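Local coordinates for ThiS/MoaD family protein (Amycolatopsis orientalis, PDB 4N6E) that probably serves as a small ubiquitin-like sulfur carrier, bound here to the thiosugar synthase BexX to supply sulfur for 2-thiosugar biosynthesis, at residues A44-E49 / R54-Y59. Residues are numbered along the deposited sequence; the frame is centred on the assembly and turned at random.
Sequences ARLVKE and RFINVY
R45 and L46, on helix 42-46, meet I56 of strand 56-60, a small worked example of a short helix packing against a sheet strand in what is, by family, a ubiquitin-like fold. R45 contributes its backbone rather than its charge: the carbonyl O lies 3.6 Å from I56 CG1, and I56 CD1 lies 4.0 Å from the same R45 O. Its long side chain leads away from the strand, passes L11 and H14, and ends in a salt bridge from NH2 to an acidic side chain of the chain of another protein. One residue thus faces both ways: its carbonyl meets I56 within the chain while its guanidinium group turns to the other protein.

L46 makes the apolar half of the contact. Methyl CD2 comes to 4.1 Å from I56 CG2, the two branched side chains slanting across one another. I56 divides its surface between the two helix residues: CG1 sits beside its own backbone N (chi1 -72°) and lies against the carbonyl O of R45, whereas CG2, set anti to that nitrogen, meets the leucine. Beyond this pair, L46 also rests on I83 and I56 on P85, both from strand 80-88.

The contact buries 130 Å², both sides summed, and its stability probably rests on dispersion and the exclusion of water, since what I56 offers to the R45 carbonyl is hydrocarbon alone. Polar bonds of R45 and L46 lie outside the contact, as in the backbone pairing of L46 with H53 and the salt bridge of R45 to the other protein; the contact itself is nondirectional packing.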
ATOM      1  N   ALA B  44     -35.455  -3.514  31.622  1.00 77.03           N
ATOM      2  CA  ALA B  44     -35.417  -2.578  30.495  1.00 80.13           C
ATOM      3  C   ALA B  44     -34.512  -3.071  29.355  1.00 78.08           C
ATOM      4  O   ALA B  44     -34.795  -2.833  28.180  1.00 74.88           O
ATOM      5  CB  ALA B  44     -34.966  -1.206  30.974  1.00 82.43           C
ATOM      6  N   ARG B  45     -33.436  -3.767  29.713  1.00 78.35           N
ATOM      7  CA  ARG B  45     -32.499  -4.319  28.732  1.00 80.15           C
ATOM      8  C   ARG B  45     -33.047  -5.578  28.055  1.00 80.26           C
ATOM      9  O   ARG B  45     -32.602  -5.933  26.964  1.00 83.43           O
ATOM     10  CB  ARG B  45     -31.159  -4.661  29.399  1.00 82.74           C
ATOM     11  CG  ARG B  45     -30.544  -3.544  30.242  1.00 84.76           C
ATOM     12  CD  ARG B  45     -29.277  -2.963  29.634  1.00 83.37           C
ATOM     13  NE  ARG B  45     -29.525  -2.273  28.372  1.00 80.69           N
ATOM     14  CZ  ARG B  45     -28.571  -1.752  27.599  1.00 76.39           C
ATOM     15  NH1 ARG B  45     -27.291  -1.839  27.953  1.00 75.41           N
ATOM     16  NH2 ARG B  45     -28.897  -1.145  26.466  1.00 71.03           N
ATOM     17  N   LEU B  46     -34.003  -6.252  28.701  1.00 76.57           N
ATOM     18  CA  LEU B  46     -34.488  -7.555  28.235  1.00 70.15           C
ATOM     19  C   LEU B  46     -35.797  -7.512  27.456  1.00 68.52           C
ATOM     20  O   LEU B  46     -35.981  -8.308  26.536  1.00 68.55           O
ATOM     21  CB  LEU B  46     -34.648  -8.508  29.413  1.00 69.33           C
ATOM     22  CG  LEU B  46     -33.400  -8.733  30.266  1.00 70.21           C
ATOM     23  CD1 LEU B  46     -33.727  -9.653  31.436  1.00 70.25           C
ATOM     24  CD2 LEU B  46     -32.253  -9.292  29.439  1.00 69.09           C
ATOM     25  N   VAL B  47     -36.715  -6.615  27.815  1.00 69.62           N
ATOM     26  CA  VAL B  47     -38.005  -6.560  27.112  1.00 68.37           C
ATOM     27  C   VAL B  47     -38.275  -5.173  26.558  1.00 68.44           C
ATOM     28  O   VAL B  47     -37.806  -4.175  27.094  1.00 68.09           O
ATOM     29  CB  VAL B  47     -39.197  -7.059  27.984  1.00 70.22           C
ATOM     30  CG1 VAL B  47     -38.697  -7.824  29.210  1.00 69.53           C
ATOM     31  CG2 VAL B  47     -40.130  -5.925  28.403  1.00 70.29           C
ATOM     32  N   LYS B  48     -39.039  -5.138  25.474  1.00 72.89           N
ATOM     33  CA  LYS B  48     -39.419  -3.903  24.817  1.00 77.30           C
ATOM     34  C   LYS B  48     -40.812  -4.094  24.240  1.00 80.40           C
ATOM     35  O   LYS B  48     -41.030  -4.986  23.413  1.00 77.19           O
ATOM     36  CB  LYS B  48     -38.426  -3.583  23.701  1.00 83.81           C
ATOM     37  CG  LYS B  48     -38.527  -2.171  23.147  1.00 86.58           C
ATOM     38  CD  LYS B  48     -37.756  -2.028  21.842  1.00 86.52           C
ATOM     39  CE  LYS B  48     -37.396  -0.577  21.572  1.00 86.85           C
ATOM     40  NZ  LYS B  48     -37.022  -0.344  20.151  1.00 86.74           N
ATOM     41  N   GLU B  49     -41.749  -3.258  24.689  1.00 88.14           N
ATOM     42  CA  GLU B  49     -43.161  -3.328  24.276  1.00 90.10           C
ATOM     43  C   GLU B  49     -43.755  -4.735  24.445  1.00 90.44           C
ATOM     44  O   GLU B  49     -44.186  -5.373  23.473  1.00 84.11           O
ATOM     45  CB  GLU B  49     -43.336  -2.805  22.844  1.00 89.89           C
ATOM     46  CG  GLU B  49     -43.336  -1.282  22.765  1.00 90.14           C
ATOM     47  CD  GLU B  49     -42.399  -0.749  21.701  1.00 89.42           C
ATOM     48  OE1 GLU B  49     -42.472  -1.221  20.543  1.00 84.24           O
ATOM     49  OE2 GLU B  49     -41.587   0.143  22.037  1.00 87.37           O
ATOM     50  N   ARG B  54     -35.535  -7.958  20.407  1.00 53.69           N
ATOM     51  CA  ARG B  54     -35.055  -8.692  19.223  1.00 54.09           C
ATOM     52  C   ARG B  54     -33.566  -9.123  19.311  1.00 50.48           C
ATOM     53  O   ARG B  54     -33.182 -10.131  18.731  1.00 51.86           O
ATOM     54  CB  ARG B  54     -35.293  -7.860  17.957  1.00 56.20           C
ATOM     55  CG  ARG B  54     -34.506  -6.548  17.912  1.00 61.61           C
ATOM     56  CD  ARG B  54     -34.652  -5.794  16.586  1.00 66.98           C
ATOM     57  NE  ARG B  54     -34.404  -6.639  15.409  1.00 70.92           N
ATOM     58  CZ  ARG B  54     -34.226  -6.186  14.168  1.00 74.29           C
ATOM     59  NH1 ARG B  54     -34.235  -4.881  13.904  1.00 72.75           N
ATOM     60  NH2 ARG B  54     -34.018  -7.053  13.181  1.00 75.05           N
ATOM     61  N   PHE B  55     -32.749  -8.363  20.046  1.00 46.06           N
ATOM     62  CA  PHE B  55     -31.321  -8.629  20.195  1.00 42.76           C
ATOM     63  C   PHE B  55     -30.962  -9.269  21.520  1.00 41.40           C
ATOM     64  O   PHE B  55     -29.807  -9.182  21.969  1.00 38.48           O
ATOM     65  CB  PHE B  55     -30.533  -7.331  20.022  1.00 42.47           C
ATOM     66  CG  PHE B  55     -30.642  -6.750  18.644  1.00 41.02           C
ATOM     67  CD1 PHE B  55     -30.626  -7.581  17.532  1.00 41.53           C
ATOM     68  CD2 PHE B  55     -30.771  -5.387  18.453  1.00 40.02           C
ATOM     69  CE1 PHE B  55     -30.741  -7.063  16.256  1.00 42.67           C
ATOM     70  CE2 PHE B  55     -30.889  -4.861  17.176  1.00 40.86           C
ATOM     71  CZ  PHE B  55     -30.870  -5.700  16.071  1.00 41.69           C
ATOM     72  N   ILE B  56     -31.943  -9.937  22.122  1.00 39.89           N
ATOM     73  CA  ILE B  56     -31.734 -10.689  23.342  1.00 41.66           C
ATOM     74  C   ILE B  56     -32.246 -12.095  23.131  1.00 39.30           C
ATOM     75  O   ILE B  56     -33.276 -12.277  22.518  1.00 41.89           O
ATOM     76  CB  ILE B  56     -32.478 -10.023  24.527  1.00 44.12           C
ATOM     77  CG1 ILE B  56     -31.762  -8.733  24.926  1.00 46.49           C
ATOM     78  CG2 ILE B  56     -32.565 -10.951  25.733  1.00 43.77           C
ATOM     79  CD1 ILE B  56     -30.416  -8.961  25.573  1.00 46.53           C
ATOM     80  N   ASN B  57     -31.523 -13.084  23.635  1.00 38.23           N
ATOM     81  CA  ASN B  57     -31.994 -14.462  23.623  1.00 38.33           C
ATOM     82  C   ASN B  57     -32.085 -14.983  25.031  1.00 40.25           C
ATOM     83  O   ASN B  57     -31.206 -14.716  25.853  1.00 42.60           O
ATOM     84  CB  ASN B  57     -31.044 -15.355  22.838  1.00 38.14           C
ATOM     85  CG  ASN B  57     -30.675 -14.763  21.505  1.00 38.44           C
ATOM     86  OD1 ASN B  57     -31.514 -14.669  20.613  1.00 36.03           O
ATOM     87  ND2 ASN B  57     -29.420 -14.335  21.368  1.00 39.76           N
ATOM     88  N   VAL B  58     -33.143 -15.736  25.313  1.00 42.06           N
ATOM     89  CA  VAL B  58     -33.296 -16.372  26.614  1.00 43.03           C
ATOM     90  C   VAL B  58     -33.490 -17.870  26.456  1.00 42.57           C
ATOM     91  O   VAL B  58     -34.322 -18.307  25.682  1.00 41.14           O
ATOM     92  CB  VAL B  58     -34.492 -15.798  27.384  1.00 44.76           C
ATOM     93  CG1 VAL B  58     -34.708 -16.574  28.676  1.00 42.96           C
ATOM     94  CG2 VAL B  58     -34.285 -14.310  27.661  1.00 45.74           C
ATOM     95  N   TYR B  59     -32.723 -18.646  27.212  1.00 44.97           N
ATOM     96  CA  TYR B  59     -32.840 -20.093  27.202  1.00 46.45           C
ATOM     97  C   TYR B  59     -33.315 -20.619  28.554  1.00 50.14           C
ATOM     98  O   TYR B  59     -32.952 -20.072  29.606  1.00 48.17           O
ATOM     99  CB  TYR B  59     -31.503 -20.719  26.822  1.00 46.03           C
ATOM    100  CG  TYR B  59     -31.036 -20.256  25.472  1.00 47.41           C
ATOM    101  CD1 TYR B  59     -30.344 -19.048  25.331  1.00 49.62           C
ATOM    102  CD2 TYR B  59     -31.298 -21.001  24.332  1.00 46.42           C
ATOM    103  CE1 TYR B  59     -29.931 -18.603  24.086  1.00 48.83           C
ATOM    104  CE2 TYR B  59     -30.885 -20.567  23.084  1.00 47.64           C
ATOM    105  CZ  TYR B  59     -30.205 -19.367  22.969  1.00 49.40           C
ATOM    106  OH  TYR B  59     -29.794 -18.933  21.739  1.00 52.55           O
TER